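Side-chain contact in inorganic polyphosphate/ATP-glucomannokinase (Arthrobacter sp., PDB 1WOQ), which phosphorylates glucose and probably mannose, using either inorganic polyphosphate or ATP as the phosphoryl donor: residues G38-V43 / R247-I252. Numbering follows the deposited sequence.
With PO4 (phosphate ion), chain E.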
loop_
_atom_site.group_PDB
_atom_site.type_symbol
_atom_site.label_atom_id
_atom_site.label_comp_id
_atom_site.label_asym_id
_atom_site.label_seq_id
_atom_site.Cartn_x
_atom_site.Cartn_y
_atom_site.Cartn_z
ATOM N N GLY A 38 10.502 17.162 4.752
ATOM C CA GLY A 38 10.698 17.695 3.419
ATOM C C GLY A 38 9.644 17.135 2.481
ATOM O O GLY A 38 8.644 16.566 2.929
ATOM N N GLU A 39 9.874 17.278 1.180
ATOM C CA GLU A 39 8.934 16.811 0.165
ATOM C C GLU A 39 9.207 15.382 -0.291
ATOM O O GLU A 39 10.339 14.904 -0.223
ATOM C CB GLU A 39 8.997 17.728 -1.059
ATOM C CG GLU A 39 8.843 19.209 -0.747
ATOM C CD GLU A 39 7.497 19.538 -0.140
ATOM O OE1 GLU A 39 6.470 19.291 -0.806
ATOM O OE2 GLU A 39 7.465 20.045 1.002
ATOM N N ARG A 40 8.165 14.699 -0.753
ATOM C CA ARG A 40 8.338 13.344 -1.257
ATOM C C ARG A 40 8.938 13.504 -2.647
ATOM O O ARG A 40 8.745 14.536 -3.296
ATOM C CB ARG A 40 6.997 12.614 -1.332
ATOM C CG ARG A 40 5.979 13.255 -2.245
ATOM C CD ARG A 40 4.575 12.895 -1.795
ATOM N NE ARG A 40 3.550 13.454 -2.670
ATOM C CZ ARG A 40 2.305 13.706 -2.286
ATOM N NH1 ARG A 40 1.935 13.453 -1.038
ATOM N NH2 ARG A 40 1.429 14.208 -3.147
ATOM N N PHE A 41 9.674 12.495 -3.095
ATOM C CA PHE A 41 10.316 12.537 -4.402
ATOM C C PHE A 41 9.798 11.379 -5.237
ATOM O O PHE A 41 9.683 10.259 -4.743
ATOM C CB PHE A 41 11.829 12.423 -4.234
ATOM C CG PHE A 41 12.594 12.608 -5.506
ATOM C CD1 PHE A 41 12.717 13.868 -6.081
ATOM C CD2 PHE A 41 13.196 11.520 -6.132
ATOM C CE1 PHE A 41 13.431 14.044 -7.266
ATOM C CE2 PHE A 41 13.911 11.684 -7.315
ATOM C CZ PHE A 41 14.029 12.951 -7.883
ATOM N N ARG A 42 9.488 11.645 -6.502
ATOM C CA ARG A 42 8.955 10.605 -7.371
ATOM C C ARG A 42 9.565 10.578 -8.764
ATOM O O ARG A 42 9.947 11.611 -9.314
ATOM C CB ARG A 42 7.435 10.772 -7.507
ATOM C CG ARG A 42 6.780 9.764 -8.444
ATOM C CD ARG A 42 5.380 10.189 -8.879
ATOM N NE ARG A 42 4.434 10.338 -7.771
ATOM C CZ ARG A 42 4.204 11.477 -7.121
ATOM N NH1 ARG A 42 4.851 12.585 -7.461
ATOM N NH2 ARG A 42 3.314 11.510 -6.134
ATOM N N VAL A 43 9.663 9.376 -9.319
ATOM C CA VAL A 43 10.155 9.188 -10.676
ATOM C C VAL A 43 9.112 8.277 -11.307
ATOM O O VAL A 43 8.391 7.565 -10.601
ATOM C CB VAL A 43 11.552 8.524 -10.725
ATOM C CG1 VAL A 43 12.565 9.395 -9.989
ATOM C CG2 VAL A 43 11.500 7.127 -10.131
ATOM N N ARG A 247 -2.824 9.012 2.412
ATOM C CA ARG A 247 -3.163 8.522 1.083
ATOM C C ARG A 247 -1.923 8.518 0.206
ATOM O O ARG A 247 -1.380 7.460 -0.118
ATOM C CB ARG A 247 -4.260 9.394 0.457
ATOM C CG ARG A 247 -4.750 8.907 -0.904
ATOM C CD ARG A 247 -6.037 9.610 -1.322
ATOM N NE ARG A 247 -5.872 11.054 -1.471
ATOM C CZ ARG A 247 -5.164 11.635 -2.436
ATOM N NH1 ARG A 247 -4.550 10.897 -3.350
ATOM N NH2 ARG A 247 -5.070 12.956 -2.486
ATOM N N ASN A 248 -1.460 9.705 -0.166
ATOM C CA ASN A 248 -0.281 9.805 -1.010
ATOM C C ASN A 248 0.978 9.315 -0.303
ATOM O O ASN A 248 1.911 8.860 -0.953
ATOM C CB ASN A 248 -0.074 11.251 -1.471
ATOM C CG ASN A 248 -1.251 11.786 -2.262
ATOM O OD1 ASN A 248 -2.339 11.986 -1.722
ATOM N ND2 ASN A 248 -1.039 12.020 -3.553
ATOM N N GLU A 249 1.001 9.391 1.025
ATOM C CA GLU A 249 2.184 8.980 1.781
ATOM C C GLU A 249 2.025 7.719 2.630
ATOM O O GLU A 249 2.941 7.346 3.356
ATOM C CB GLU A 249 2.642 10.139 2.676
ATOM C CG GLU A 249 2.708 11.478 1.946
ATOM C CD GLU A 249 3.235 12.609 2.816
ATOM O OE1 GLU A 249 2.914 12.639 4.024
ATOM O OE2 GLU A 249 3.959 13.477 2.283
ATOM N N ALA A 250 0.882 7.050 2.526
ATOM C CA ALA A 250 0.628 5.853 3.324
ATOM C C ALA A 250 1.655 4.733 3.138
ATOM O O ALA A 250 2.120 4.146 4.114
ATOM C CB ALA A 250 -0.777 5.321 3.031
ATOM N N GLY A 251 1.996 4.437 1.888
ATOM C CA GLY A 251 2.963 3.382 1.613
ATOM C C GLY A 251 4.355 3.734 2.104
ATOM O O GLY A 251 5.051 2.907 2.698
ATOM N N ILE A 252 4.767 4.969 1.844
ATOM C CA ILE A 252 6.074 5.450 2.271
ATOM C C ILE A 252 6.226 5.334 3.790
ATOM O O ILE A 252 7.213 4.788 4.298
ATOM C CB ILE A 252 6.265 6.926 1.854
ATOM C CG1 ILE A 252 6.427 7.009 0.333
ATOM C CG2 ILE A 252 7.471 7.532 2.581
ATOM C CD1 ILE A 252 6.388 8.417 -0.220
HETATM P P PO4 E . 1.534 8.029 -7.283
HETATM O O1 PO4 E . 1.324 9.500 -6.724
HETATM O O2 PO4 E . 0.963 7.745 -8.655
HETATM O O3 PO4 E . 3.080 7.942 -7.313
HETATM O O4 PO4 E . 0.955 7.168 -6.173
#
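Asn248 CB sits against one face of the Arg40 guanidinium and Glu249 CG borders its rim, close to the plane; O3 of a phosphate ion lies in plane at the edge of the Arg42 guanidinium. An edge strand, 35-44, of this ROK kinase of the actin-like ATPase clan here meets the start of helix 250-262. Arginine suits the strand because its outstretched chain (chi3 -178°) spans the gap between backbones and delivers a flat cation. Arg40 NH1 is modelled 3.0 Å from Asn248 CB, too short for a normal contact and so doubtful. The short, flat amide of Asn248 can lie almost parallel to the guanidinium, 3° apart, while its backbone O accepts a hydrogen bond from Lys25 NZ. Arg40 NH2 and Asn248 ND2, both donors, stand 3.3 Å apart, unbonded. Glu249 supplies the opposite charge, but its carboxylate is turned steeply, and the salt bridge from Arg40 NH1 to Glu249 OE2 is long, 3.9 Å. Branched, apolar Ile252 packs against Leu36, Lys25 and Val29, its CD1 just reaching Arg40 CB. The phosphate, probably from the crystallisation liquor and also bound by Lys25, accepts from Arg42 NH2 at O1 and, almost straight, from Arg42 NE at O3, 2.8 Å.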